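Local coordinates for protein Maltose/maltodextrin transport permease homologue (Bdellovibrio bacteriovorus HD100, PDB 6FFL) that binds maltotriose through this solute-binding domain, which is fused to a transmembrane permease subunit and probably feeds maltodextrins to an ABC transporter, at residues Glu41-Arg46 / Glu346-Trp351; Phe165-Phe170 / Ile356-Val361; Cys214-Ala219 / Leu231-Trp236. All coordinates share one frame; numbering follows the deposited sequence.

Interaction 1 of 3, residues Glu41-Arg46 / Glu346-Trp351; sequences ETEELR and EVRAVW. With GLC (alpha-D-glucopyranose), chain B.
The guanidinium groups of Arg46 and Arg348 lie flat on one another, their centres 3.4 Å apart and their planes only 9° from parallel, with the two side chains arriving from opposite directions. Both arginines belong to a salt-bridge network with Glu43 that probably offsets their like charge. Arg46 directs NH1 and NH2 end-on at a single oxygen, Glu43 OE2, which lies 3.0 Å from Arg46 NH1 and in the guanidinium plane; the bend at chi3 (67°) turns the group back over its own helix for this grip. Glu43 OE2 is also 3.6 Å from Arg348 NH2, a long ion pair well out of the guanidinium plane, and it forms a further salt bridge with Arg355. Arg348 is held in turn by Asp352.

This cluster lines one end of the maltotriose site, in the cleft of a periplasmic-binding-protein fold, where the start of helix 42-54 faces helix 346-362.

Hydrogen bonds to the chain B glucose come from both segments. Its O4 donates to Glu43 OE1 at 2.8 Å and accepts from Arg348 NH2 at 2.9 Å, with the sugar at the edge of the Arg348 guanidinium. Arg348 NH1 bonds the neighbouring O3 of this glucose at 3.1 Å.

Apolar contact is made by Trp351, whose indole receives the same sugar over one face; CD1 of Trp351 is 3.6 Å from C4 of the chain B glucose.

Interaction 2 of 3, residues Phe165-Phe170 / Ile356-Val361; sequences FFFAPF and IQYQKV. With GLC (alpha-D-glucopyranose), chain B; GLC (alpha-D-glucopyranose), chain C.
Phe167 lays the CD2-CE2 side of its ring against the CD2 side and CB of Tyr358, and this one pair carries the contact between the two segments. Phe167 CE2 comes within 3.6 Å of Tyr358 CD2. The rings meet obliquely, centroids 5.1 Å apart and planes at 69°. Phe167 CG sits between its backbone N and carbonyl carbon (chi1 64°), which turns the ring toward helix 346-362, whereas Phe165 and Phe166 serve the sugar.

Phe165 N donates a nearly straight bond of 2.9 Å to O6 of the chain B glucose (158° at the hydrogen). One face of the Phe165 ring meets the chain C glucose, whose C4 lies 3.8 Å above the ring plane toward the rim. The Phe166 ring meets O6 of that glucose at its edge.

The phenol of Tyr358 continues to helix 191-205, where it stacks on Phe197 and hydrogen-bonds its carbonyl oxygen. Ile200 of this helix touches both Phe167 and Tyr358, so the aromatic pair is buried where helices 164-167, 191-205 and 346-362 meet, while Leu116 of strand 116-121 packs against Phe165 and Phe166.

Interaction 3 of 3, residues Cys214-Ala219 / Leu231-Trp236; sequences CDYETA and LINGDW. With GLC (alpha-D-glucopyranose), chain D; GLC (alpha-D-glucopyranose), chain C.
Tyr216 and Trp236 meet through a hydrogen bond: the indole NE1 of Trp236 donates to Tyr216 OH at 3.0 Å, with the hydroxyl oxygen in the indole plane. A second donor, Asn233 ND2, reaches Tyr216 OH at 3.1 Å and close to its own amide plane. The phenol oxygen is therefore gripped by two N-H groups, which tie it to the end of strand 228-234 and the turn that follows. The Asn233 amide stands steeply to the phenol ring, planes 73° apart. Its OD1 accepts from Gly234 N at 2.8 Å, the donor standing above the carbonyl plane; with ND2 on Tyr216 OH this limits rotation of the amide. ND2 also bonds the hydroxyl of Tyr241.

Aromatic contacts with the sugar form the second group. The rings of Tyr216 and Trp236 meet rim to rim, and each has a face against maltotriose. O6 of the chain D glucose lies over one face of Tyr216, 3.3 Å from CD1. Trp236 spans two sugar units: C4 of the chain D glucose is above the ring centre, and C1 of the chain C glucose is 3.5 Å from Trp236 CH2. Its opposite face rests on Gly234 CA, because chi1 (58°) folds the indole back over the strand end. Such aromatic platforms under successive glucose units are characteristic of maltodextrin-binding sites.

Apolar packing is limited to Ala219 CB against Leu231 CD1, at 4.1 Å. Helix 216-224 begins with Asp215 as N-cap, its OD1 accepting from Thr218 N at 2.8 Å. Strand 228-234 runs between strands 116-121 and 157-158, and Val158 touches both Ala219 and Leu231, joining the helix to this four-stranded sheet.

From the N terminus, the chain passes strand 34-39 of the seven-stranded sheet and enters residues 41-46, then returns some 300 residues later at 346-351 to close the long loop of interaction 1. Interaction 2 opens within that loop, at 165-170, but closes beyond it at 356-361 on the same helix 346-362, so the two loops cross. Interaction 3 closes a short helix-to-strand loop nested inside both. The segments of interactions 1 and 2 touch through Trp351 and Phe165, those of 2 and 3 through Phe165, Phe166 and Trp236. Together they connect helices 42-54 and 346-362 with the four-stranded sheet around the three glucose units.

Interaction 1 of 3, residues Glu41-Arg46 / Glu346-Trp351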
loop_
_atom_site.group_PDB
_atom_site.type_symbol
_atom_site.label_atom_id
_atom_site.label_comp_id
_atom_site.label_asym_id
_atom_site.label_seq_id
_atom_site.Cartn_x
_atom_site.Cartn_y
_atom_site.Cartn_z
ATOM N N GLU A 41 -1.464 -6.004 11.177
ATOM C CA GLU A 41 -1.550 -4.795 10.375
ATOM C C GLU A 41 -0.144 -4.332 10.021
ATOM O O GLU A 41 0.801 -4.538 10.784
ATOM C CB GLU A 41 -2.305 -3.699 11.132
ATOM C CG GLU A 41 -2.758 -2.543 10.230
ATOM C CD GLU A 41 -1.682 -1.485 9.985
ATOM O OE1 GLU A 41 -1.767 -0.781 8.942
ATOM O OE2 GLU A 41 -0.765 -1.353 10.832
ATOM N N THR A 42 -0.020 -3.710 8.839
ATOM C CA THR A 42 1.268 -3.366 8.233
ATOM C C THR A 42 2.310 -2.816 9.209
ATOM O O THR A 42 3.444 -3.308 9.253
ATOM C CB THR A 42 1.029 -2.357 7.103
ATOM O OG1 THR A 42 0.364 -3.023 6.024
ATOM C CG2 THR A 42 2.351 -1.765 6.597
ATOM N N GLU A 43 1.950 -1.792 9.991
ATOM C CA GLU A 43 2.908 -1.213 10.936
ATOM C C GLU A 43 3.324 -2.227 11.994
ATOM O O GLU A 43 4.514 -2.377 12.299
ATOM C CB GLU A 43 2.310 0.039 11.588
ATOM C CG GLU A 43 1.742 1.014 10.584
ATOM C CD GLU A 43 2.796 1.498 9.608
ATOM O OE1 GLU A 43 2.532 1.485 8.392
ATOM O OE2 GLU A 43 3.886 1.905 10.064
ATOM N N GLU A 44 2.349 -2.926 12.583
ATOM C CA GLU A 44 2.672 -3.897 13.626
ATOM C C GLU A 44 3.420 -5.101 13.067
ATOM O O GLU A 44 4.245 -5.702 13.770
ATOM C CB GLU A 44 1.390 -4.344 14.332
ATOM C CG GLU A 44 1.593 -5.386 15.423
ATOM C CD GLU A 44 0.273 -5.898 15.990
ATOM O OE1 GLU A 44 -0.762 -5.215 15.811
ATOM O OE2 GLU A 44 0.271 -6.984 16.610
ATOM N N LEU A 45 3.138 -5.483 11.819
ATOM C CA LEU A 45 3.894 -6.567 11.201
ATOM C C LEU A 45 5.377 -6.220 11.128
ATOM O O LEU A 45 6.242 -7.039 11.478
ATOM C CB LEU A 45 3.340 -6.862 9.808
ATOM C CG LEU A 45 4.160 -7.895 9.031
ATOM C CD1 LEU A 45 3.905 -9.314 9.553
ATOM C CD2 LEU A 45 3.842 -7.808 7.576
ATOM N N ARG A 46 5.690 -5.001 10.685
ATOM C CA ARG A 46 7.086 -4.581 10.623
ATOM C C ARG A 46 7.730 -4.620 12.001
ATOM O O ARG A 46 8.792 -5.224 12.182
ATOM C CB ARG A 46 7.200 -3.179 10.022
ATOM C CG ARG A 46 8.644 -2.651 9.988
ATOM C CD ARG A 46 8.692 -1.185 9.591
ATOM N NE ARG A 46 8.091 -0.332 10.616
ATOM C CZ ARG A 46 6.894 0.241 10.512
ATOM N NH1 ARG A 46 6.147 0.053 9.428
ATOM N NH2 ARG A 46 6.450 1.013 11.494
ATOM N N GLU A 346 16.177 4.603 4.937
ATOM C CA GLU A 346 15.895 6.007 5.186
ATOM C C GLU A 346 14.413 6.321 5.009
ATOM O O GLU A 346 13.899 7.242 5.655
ATOM C CB GLU A 346 16.737 6.878 4.252
ATOM C CG GLU A 346 18.228 6.960 4.629
ATOM C CD GLU A 346 19.084 5.790 4.144
ATOM O OE1 GLU A 346 18.561 4.826 3.554
ATOM O OE2 GLU A 346 20.315 5.842 4.357
ATOM N N VAL A 347 13.716 5.572 4.150
ATOM C CA VAL A 347 12.299 5.835 3.896
ATOM C C VAL A 347 11.478 5.614 5.157
ATOM O O VAL A 347 10.466 6.291 5.384
ATOM C CB VAL A 347 11.795 4.950 2.735
ATOM C CG1 VAL A 347 10.296 5.117 2.533
ATOM C CG2 VAL A 347 12.532 5.293 1.469
ATOM N N ARG A 348 11.907 4.676 5.998
ATOM C CA ARG A 348 11.226 4.420 7.262
ATOM C C ARG A 348 11.217 5.666 8.140
ATOM O O ARG A 348 10.190 6.008 8.742
ATOM C CB ARG A 348 11.916 3.251 7.972
ATOM C CG ARG A 348 11.427 2.985 9.367
ATOM C CD ARG A 348 10.148 2.181 9.331
ATOM N NE ARG A 348 8.955 3.011 9.496
ATOM C CZ ARG A 348 7.899 2.960 8.686
ATOM N NH1 ARG A 348 7.893 2.142 7.645
ATOM N NH2 ARG A 348 6.840 3.716 8.938
ATOM N N ALA A 349 12.361 6.355 8.230
ATOM C CA ALA A 349 12.425 7.599 8.984
ATOM C C ALA A 349 11.497 8.651 8.393
ATOM O O ALA A 349 10.874 9.427 9.132
ATOM C CB ALA A 349 13.863 8.119 9.012
ATOM N N VAL A 350 11.403 8.701 7.062
ATOM C CA VAL A 350 10.519 9.669 6.414
ATOM C C VAL A 350 9.068 9.388 6.781
ATOM O O VAL A 350 8.327 10.300 7.168
ATOM C CB VAL A 350 10.724 9.667 4.890
ATOM C CG1 VAL A 350 9.633 10.505 4.221
ATOM C CG2 VAL A 350 12.101 10.231 4.530
ATOM N N TRP A 351 8.636 8.127 6.661
ATOM C CA TRP A 351 7.252 7.802 7.010
ATOM C C TRP A 351 6.953 8.148 8.463
ATOM O O TRP A 351 5.894 8.704 8.781
ATOM C CB TRP A 351 6.972 6.314 6.795
ATOM C CG TRP A 351 6.942 5.823 5.394
ATOM C CD1 TRP A 351 7.553 4.693 4.928
ATOM C CD2 TRP A 351 6.228 6.388 4.273
ATOM N NE1 TRP A 351 7.278 4.527 3.584
ATOM C CE2 TRP A 351 6.470 5.552 3.162
ATOM C CE3 TRP A 351 5.413 7.518 4.103
ATOM C CZ2 TRP A 351 5.938 5.809 1.899
ATOM C CZ3 TRP A 351 4.886 7.771 2.839
ATOM C CH2 TRP A 351 5.149 6.918 1.760
HETATM C C1 GLC B . 3.021 2.208 3.434
HETATM C C2 GLC B . 4.407 1.617 3.698
HETATM C C3 GLC B . 4.666 1.580 5.208
HETATM C C4 GLC B . 4.517 2.973 5.795
HETATM C C5 GLC B . 3.132 3.543 5.455
HETATM C C6 GLC B . 3.055 5.013 5.855
HETATM O O2 GLC B . 4.524 0.299 3.125
HETATM O O3 GLC B . 6.005 1.105 5.469
HETATM O O4 GLC B . 4.678 2.899 7.220
HETATM O O5 GLC B . 2.947 3.503 4.036
HETATM O O6 GLC B . 1.703 5.515 5.802
#

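Interaction 2 of 3, residues Phe165-Phe170 / Ile356-Val361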
loop_
_atom_site.group_PDB
_atom_site.type_symbol
_atom_site.label_atom_id
_atom_site.label_comp_id
_atom_site.label_asym_id
_atom_site.label_seq_id
_atom_site.Cartn_x
_atom_site.Cartn_y
_atom_site.Cartn_z
ATOM N N PHE A 165 1.102 7.440 3.708
ATOM C CA PHE A 165 0.955 6.829 2.387
ATOM C C PHE A 165 -0.161 7.494 1.594
ATOM O O PHE A 165 -0.057 7.643 0.371
ATOM C CB PHE A 165 0.675 5.334 2.545
ATOM C CG PHE A 165 0.891 4.526 1.288
ATOM C CD1 PHE A 165 2.167 4.369 0.753
ATOM C CD2 PHE A 165 -0.180 3.904 0.665
ATOM C CE1 PHE A 165 2.382 3.590 -0.389
ATOM C CE2 PHE A 165 0.011 3.130 -0.480
ATOM C CZ PHE A 165 1.303 2.979 -1.013
ATOM N N PHE A 166 -1.216 7.927 2.281
ATOM C CA PHE A 166 -2.395 8.439 1.596
ATOM C C PHE A 166 -2.274 9.910 1.212
ATOM O O PHE A 166 -3.002 10.356 0.315
ATOM C CB PHE A 166 -3.627 8.197 2.465
ATOM C CG PHE A 166 -4.020 6.741 2.558
ATOM C CD1 PHE A 166 -3.326 5.865 3.388
ATOM C CD2 PHE A 166 -5.076 6.248 1.801
ATOM C CE1 PHE A 166 -3.683 4.517 3.465
ATOM C CE2 PHE A 166 -5.438 4.898 1.877
ATOM C CZ PHE A 166 -4.742 4.042 2.707
ATOM N N PHE A 167 -1.369 10.683 1.828
ATOM C CA PHE A 167 -1.139 12.018 1.274
ATOM C C PHE A 167 0.148 12.122 0.467
ATOM O O PHE A 167 0.343 13.125 -0.230
ATOM C CB PHE A 167 -1.209 13.111 2.376
ATOM C CG PHE A 167 -0.148 13.043 3.448
ATOM C CD1 PHE A 167 1.167 13.443 3.194
ATOM C CD2 PHE A 167 -0.490 12.667 4.739
ATOM C CE1 PHE A 167 2.125 13.425 4.209
ATOM C CE2 PHE A 167 0.459 12.638 5.759
ATOM C CZ PHE A 167 1.780 13.012 5.483
ATOM N N ALA A 168 0.998 11.093 0.492
ATOM C CA ALA A 168 2.200 11.074 -0.338
ATOM C C ALA A 168 1.978 11.363 -1.820
ATOM O O ALA A 168 2.828 12.047 -2.415
ATOM C CB ALA A 168 2.894 9.713 -0.178
ATOM N N PRO A 169 0.914 10.887 -2.481
ATOM C CA PRO A 169 0.792 11.169 -3.918
ATOM C C PRO A 169 0.708 12.652 -4.225
ATOM O O PRO A 169 1.121 13.071 -5.315
ATOM C CB PRO A 169 -0.498 10.436 -4.317
ATOM C CG PRO A 169 -0.678 9.374 -3.271
ATOM C CD PRO A 169 -0.189 10.025 -2.006
ATOM N N PHE A 170 0.190 13.463 -3.301
ATOM C CA PHE A 170 0.030 14.889 -3.585
ATOM C C PHE A 170 1.339 15.651 -3.526
ATOM O O PHE A 170 1.453 16.712 -4.147
ATOM C CB PHE A 170 -0.957 15.528 -2.604
ATOM C CG PHE A 170 -2.317 14.889 -2.627
ATOM C CD1 PHE A 170 -3.186 15.113 -3.687
ATOM C CD2 PHE A 170 -2.718 14.057 -1.600
ATOM C CE1 PHE A 170 -4.437 14.502 -3.724
ATOM C CE2 PHE A 170 -3.966 13.449 -1.628
ATOM C CZ PHE A 170 -4.823 13.675 -2.688
ATOM N N ILE A 356 4.116 11.668 12.519
ATOM C CA ILE A 356 4.133 12.446 13.752
ATOM C C ILE A 356 3.737 13.892 13.477
ATOM O O ILE A 356 2.870 14.455 14.158
ATOM C CB ILE A 356 5.523 12.360 14.407
ATOM C CG1 ILE A 356 5.762 10.960 14.967
ATOM C CG2 ILE A 356 5.687 13.433 15.506
ATOM C CD1 ILE A 356 7.236 10.663 15.193
ATOM N N GLN A 357 4.346 14.504 12.456
ATOM C CA GLN A 357 4.116 15.928 12.232
ATOM C C GLN A 357 2.703 16.197 11.728
ATOM O O GLN A 357 2.056 17.150 12.184
ATOM C CB GLN A 357 5.156 16.496 11.262
ATOM C CG GLN A 357 6.593 16.384 11.749
ATOM C CD GLN A 357 6.768 16.754 13.212
ATOM O OE1 GLN A 357 6.237 17.759 13.693
ATOM N NE2 GLN A 357 7.531 15.943 13.929
ATOM N N TYR A 358 2.190 15.377 10.795
ATOM C CA TYR A 358 0.853 15.685 10.284
ATOM C C TYR A 358 -0.221 15.397 11.322
ATOM O O TYR A 358 -1.270 16.048 11.319
ATOM C CB TYR A 358 0.529 14.940 8.979
ATOM C CG TYR A 358 -0.560 15.672 8.171
ATOM C CD1 TYR A 358 -0.585 17.068 8.122
ATOM C CD2 TYR A 358 -1.571 14.983 7.518
ATOM C CE1 TYR A 358 -1.560 17.762 7.398
ATOM C CE2 TYR A 358 -2.552 15.658 6.797
ATOM C CZ TYR A 358 -2.541 17.051 6.741
ATOM O OH TYR A 358 -3.508 17.750 6.034
ATOM N N GLN A 359 0.020 14.453 12.230
ATOM C CA GLN A 359 -0.932 14.260 13.320
ATOM C C GLN A 359 -1.075 15.536 14.133
ATOM O O GLN A 359 -2.184 15.905 14.538
ATOM C CB GLN A 359 -0.498 13.095 14.216
ATOM C CG GLN A 359 -1.567 12.618 15.197
ATOM C CD GLN A 359 -1.629 13.452 16.473
ATOM O OE1 GLN A 359 -0.657 14.105 16.853
ATOM N NE2 GLN A 359 -2.784 13.436 17.136
ATOM N N LYS A 360 0.038 16.236 14.359
ATOM C CA LYS A 360 -0.014 17.472 15.131
ATOM C C LYS A 360 -0.708 18.580 14.356
ATOM O O LYS A 360 -1.403 19.413 14.946
ATOM C CB LYS A 360 1.399 17.904 15.512
ATOM C CG LYS A 360 2.105 16.969 16.474
ATOM C CD LYS A 360 3.553 17.428 16.650
ATOM C CE LYS A 360 4.300 16.596 17.673
ATOM N NZ LYS A 360 5.698 17.082 17.835
ATOM N N VAL A 361 -0.499 18.629 13.037
ATOM C CA VAL A 361 -1.215 19.594 12.207
ATOM C C VAL A 361 -2.714 19.340 12.278
ATOM O O VAL A 361 -3.512 20.255 12.524
ATOM C CB VAL A 361 -0.727 19.517 10.752
ATOM C CG1 VAL A 361 -1.546 20.470 9.880
ATOM C CG2 VAL A 361 0.735 19.833 10.666
HETATM C C1 GLC B . 3.021 2.208 3.434
HETATM C C2 GLC B . 4.407 1.617 3.698
HETATM C C3 GLC B . 4.666 1.580 5.208
HETATM C C4 GLC B . 4.517 2.973 5.795
HETATM C C5 GLC B . 3.132 3.543 5.455
HETATM C C6 GLC B . 3.055 5.013 5.855
HETATM O O2 GLC B . 4.524 0.299 3.125
HETATM O O3 GLC B . 6.005 1.105 5.469
HETATM O O4 GLC B . 4.678 2.899 7.220
HETATM O O5 GLC B . 2.947 3.503 4.036
HETATM O O6 GLC B . 1.703 5.515 5.802
HETATM C C1 GLC C . -1.431 -0.370 2.472
HETATM C C2 GLC C . -0.142 -0.550 1.679
HETATM C C3 GLC C . 1.102 -0.267 2.506
HETATM C C4 GLC C . 0.939 1.106 3.149
HETATM C C5 GLC C . -0.340 1.125 3.981
HETATM C C6 GLC C . -0.543 2.487 4.654
HETATM O O2 GLC C . -0.121 -1.899 1.175
HETATM O O3 GLC C . 2.244 -0.269 1.632
HETATM O O4 GLC C . 2.038 1.360 4.010
HETATM O O5 GLC C . -1.441 0.902 3.107
HETATM O O6 GLC C . -1.533 2.377 5.701
#

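Interaction 3 of 3, residues Cys214-Ala219 / Leu231-Trp236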
loop_
_atom_site.group_PDB
_atom_site.type_symbol
_atom_site.label_atom_id
_atom_site.label_comp_id
_atom_site.label_asym_id
_atom_site.label_seq_id
_atom_site.Cartn_x
_atom_site.Cartn_y
_atom_site.Cartn_z
ATOM N N CYS A 214 -11.498 10.199 10.222
ATOM C CA CYS A 214 -11.680 9.227 9.149
ATOM C C CYS A 214 -10.440 8.330 9.108
ATOM O O CYS A 214 -9.484 8.618 8.384
ATOM C CB CYS A 214 -11.912 9.925 7.822
ATOM S SG CYS A 214 -12.522 8.866 6.515
ATOM N N ASP A 215 -10.471 7.251 9.891
ATOM C CA ASP A 215 -9.394 6.277 9.810
ATOM C C ASP A 215 -9.686 5.303 8.668
ATOM O O ASP A 215 -10.668 5.453 7.932
ATOM C CB ASP A 215 -9.183 5.587 11.163
ATOM C CG ASP A 215 -10.360 4.725 11.604
ATOM O OD1 ASP A 215 -11.304 4.487 10.823
ATOM O OD2 ASP A 215 -10.338 4.275 12.772
ATOM N N TYR A 216 -8.823 4.300 8.490
ATOM C CA TYR A 216 -8.983 3.417 7.340
ATOM C C TYR A 216 -10.329 2.706 7.372
ATOM O O TYR A 216 -11.057 2.675 6.370
ATOM C CB TYR A 216 -7.850 2.391 7.267
ATOM C CG TYR A 216 -7.982 1.515 6.031
ATOM C CD1 TYR A 216 -7.365 1.876 4.835
ATOM C CD2 TYR A 216 -8.740 0.346 6.053
ATOM C CE1 TYR A 216 -7.493 1.082 3.692
ATOM C CE2 TYR A 216 -8.879 -0.447 4.920
ATOM C CZ TYR A 216 -8.258 -0.067 3.743
ATOM O OH TYR A 216 -8.395 -0.862 2.625
ATOM N N GLU A 217 -10.686 2.130 8.521
ATOM C CA GLU A 217 -11.912 1.348 8.569
ATOM C C GLU A 217 -13.145 2.227 8.417
ATOM O O GLU A 217 -14.160 1.774 7.875
ATOM C CB GLU A 217 -11.995 0.551 9.872
ATOM C CG GLU A 217 -13.149 -0.451 9.890
ATOM C CD GLU A 217 -13.318 -1.202 8.566
ATOM O OE1 GLU A 217 -12.309 -1.703 8.015
ATOM O OE2 GLU A 217 -14.469 -1.295 8.077
ATOM N N THR A 218 -13.078 3.472 8.885
ATOM C CA THR A 218 -14.214 4.376 8.726
ATOM C C THR A 218 -14.457 4.698 7.253
ATOM O O THR A 218 -15.599 4.645 6.778
ATOM C CB THR A 218 -13.980 5.650 9.539
ATOM O OG1 THR A 218 -13.997 5.324 10.938
ATOM C CG2 THR A 218 -15.062 6.691 9.239
ATOM N N ALA A 219 -13.392 5.015 6.507
ATOM C CA ALA A 219 -13.546 5.274 5.075
ATOM C C ALA A 219 -14.022 4.025 4.349
ATOM O O ALA A 219 -14.894 4.094 3.475
ATOM C CB ALA A 219 -12.230 5.774 4.471
ATOM N N LEU A 231 -13.779 7.654 -2.828
ATOM C CA LEU A 231 -12.831 7.087 -1.877
ATOM C C LEU A 231 -11.444 7.168 -2.492
ATOM O O LEU A 231 -11.299 7.090 -3.713
ATOM C CB LEU A 231 -13.212 5.629 -1.558
ATOM C CG LEU A 231 -12.158 4.684 -0.980
ATOM C CD1 LEU A 231 -11.981 4.997 0.494
ATOM C CD2 LEU A 231 -12.585 3.252 -1.163
ATOM N N ILE A 232 -10.415 7.337 -1.659
ATOM C CA ILE A 232 -9.051 7.088 -2.112
ATOM C C ILE A 232 -8.559 5.846 -1.381
ATOM O O ILE A 232 -8.548 5.805 -0.146
ATOM C CB ILE A 232 -8.122 8.292 -1.890
ATOM C CG1 ILE A 232 -8.562 9.443 -2.801
ATOM C CG2 ILE A 232 -6.656 7.899 -2.234
ATOM C CD1 ILE A 232 -7.800 10.751 -2.561
ATOM N N ASN A 233 -8.186 4.821 -2.145
ATOM C CA ASN A 233 -7.738 3.568 -1.555
ATOM C C ASN A 233 -6.926 2.822 -2.604
ATOM O O ASN A 233 -6.824 3.245 -3.761
ATOM C CB ASN A 233 -8.934 2.732 -1.055
ATOM C CG ASN A 233 -8.577 1.810 0.104
ATOM O OD1 ASN A 233 -7.399 1.639 0.445
ATOM N ND2 ASN A 233 -9.597 1.220 0.729
ATOM N N GLY A 234 -6.333 1.701 -2.185
ATOM C CA GLY A 234 -5.389 0.984 -3.015
ATOM C C GLY A 234 -6.003 -0.243 -3.687
ATOM O O GLY A 234 -7.132 -0.636 -3.413
ATOM N N ASP A 235 -5.227 -0.849 -4.589
ATOM C CA ASP A 235 -5.756 -1.997 -5.327
ATOM C C ASP A 235 -6.010 -3.205 -4.422
ATOM O O ASP A 235 -6.778 -4.095 -4.803
ATOM C CB ASP A 235 -4.833 -2.354 -6.511
ATOM C CG ASP A 235 -3.462 -2.913 -6.081
ATOM O OD1 ASP A 235 -3.005 -2.661 -4.944
ATOM O OD2 ASP A 235 -2.841 -3.612 -6.915
ATOM N N TRP A 236 -5.438 -3.229 -3.208
ATOM C CA TRP A 236 -5.746 -4.299 -2.261
ATOM C C TRP A 236 -7.214 -4.310 -1.857
ATOM O O TRP A 236 -7.683 -5.321 -1.318
ATOM C CB TRP A 236 -4.902 -4.155 -0.983
ATOM C CG TRP A 236 -5.118 -2.812 -0.315
ATOM C CD1 TRP A 236 -6.150 -2.457 0.509
ATOM C CD2 TRP A 236 -4.296 -1.638 -0.457
ATOM N NE1 TRP A 236 -6.019 -1.141 0.893
ATOM C CE2 TRP A 236 -4.890 -0.618 0.317
ATOM C CE3 TRP A 236 -3.112 -1.359 -1.151
ATOM C CZ2 TRP A 236 -4.340 0.666 0.411
ATOM C CZ3 TRP A 236 -2.565 -0.073 -1.062
ATOM C CH2 TRP A 236 -3.183 0.918 -0.290
HETATM C C1 GLC D . -4.793 -3.972 4.237
HETATM C C2 GLC D . -3.881 -4.338 3.061
HETATM C C3 GLC D . -2.584 -3.543 3.101
HETATM C C4 GLC D . -2.856 -2.046 3.261
HETATM C C5 GLC D . -3.786 -1.799 4.457
HETATM C C6 GLC D . -4.184 -0.327 4.557
HETATM O O1 GLC D . -4.206 -4.436 5.455
HETATM O O2 GLC D . -3.533 -5.724 3.114
HETATM O O3 GLC D . -1.834 -3.822 1.899
HETATM O O4 GLC D . -1.586 -1.388 3.441
HETATM O O5 GLC D . -4.998 -2.549 4.317
HETATM O O6 GLC D . -4.921 -0.093 5.765
HETATM C C1 GLC C . -1.431 -0.370 2.472
HETATM C C2 GLC C . -0.142 -0.550 1.679
HETATM C C3 GLC C . 1.102 -0.267 2.506
HETATM C C4 GLC C . 0.939 1.106 3.149
HETATM C C5 GLC C . -0.340 1.125 3.981
HETATM C C6 GLC C . -0.543 2.487 4.654
HETATM O O2 GLC C . -0.121 -1.899 1.175
HETATM O O3 GLC C . 2.244 -0.269 1.632
HETATM O O4 GLC C . 2.038 1.360 4.010
HETATM O O5 GLC C . -1.441 0.902 3.107
HETATM O O6 GLC C . -1.533 2.377 5.701
#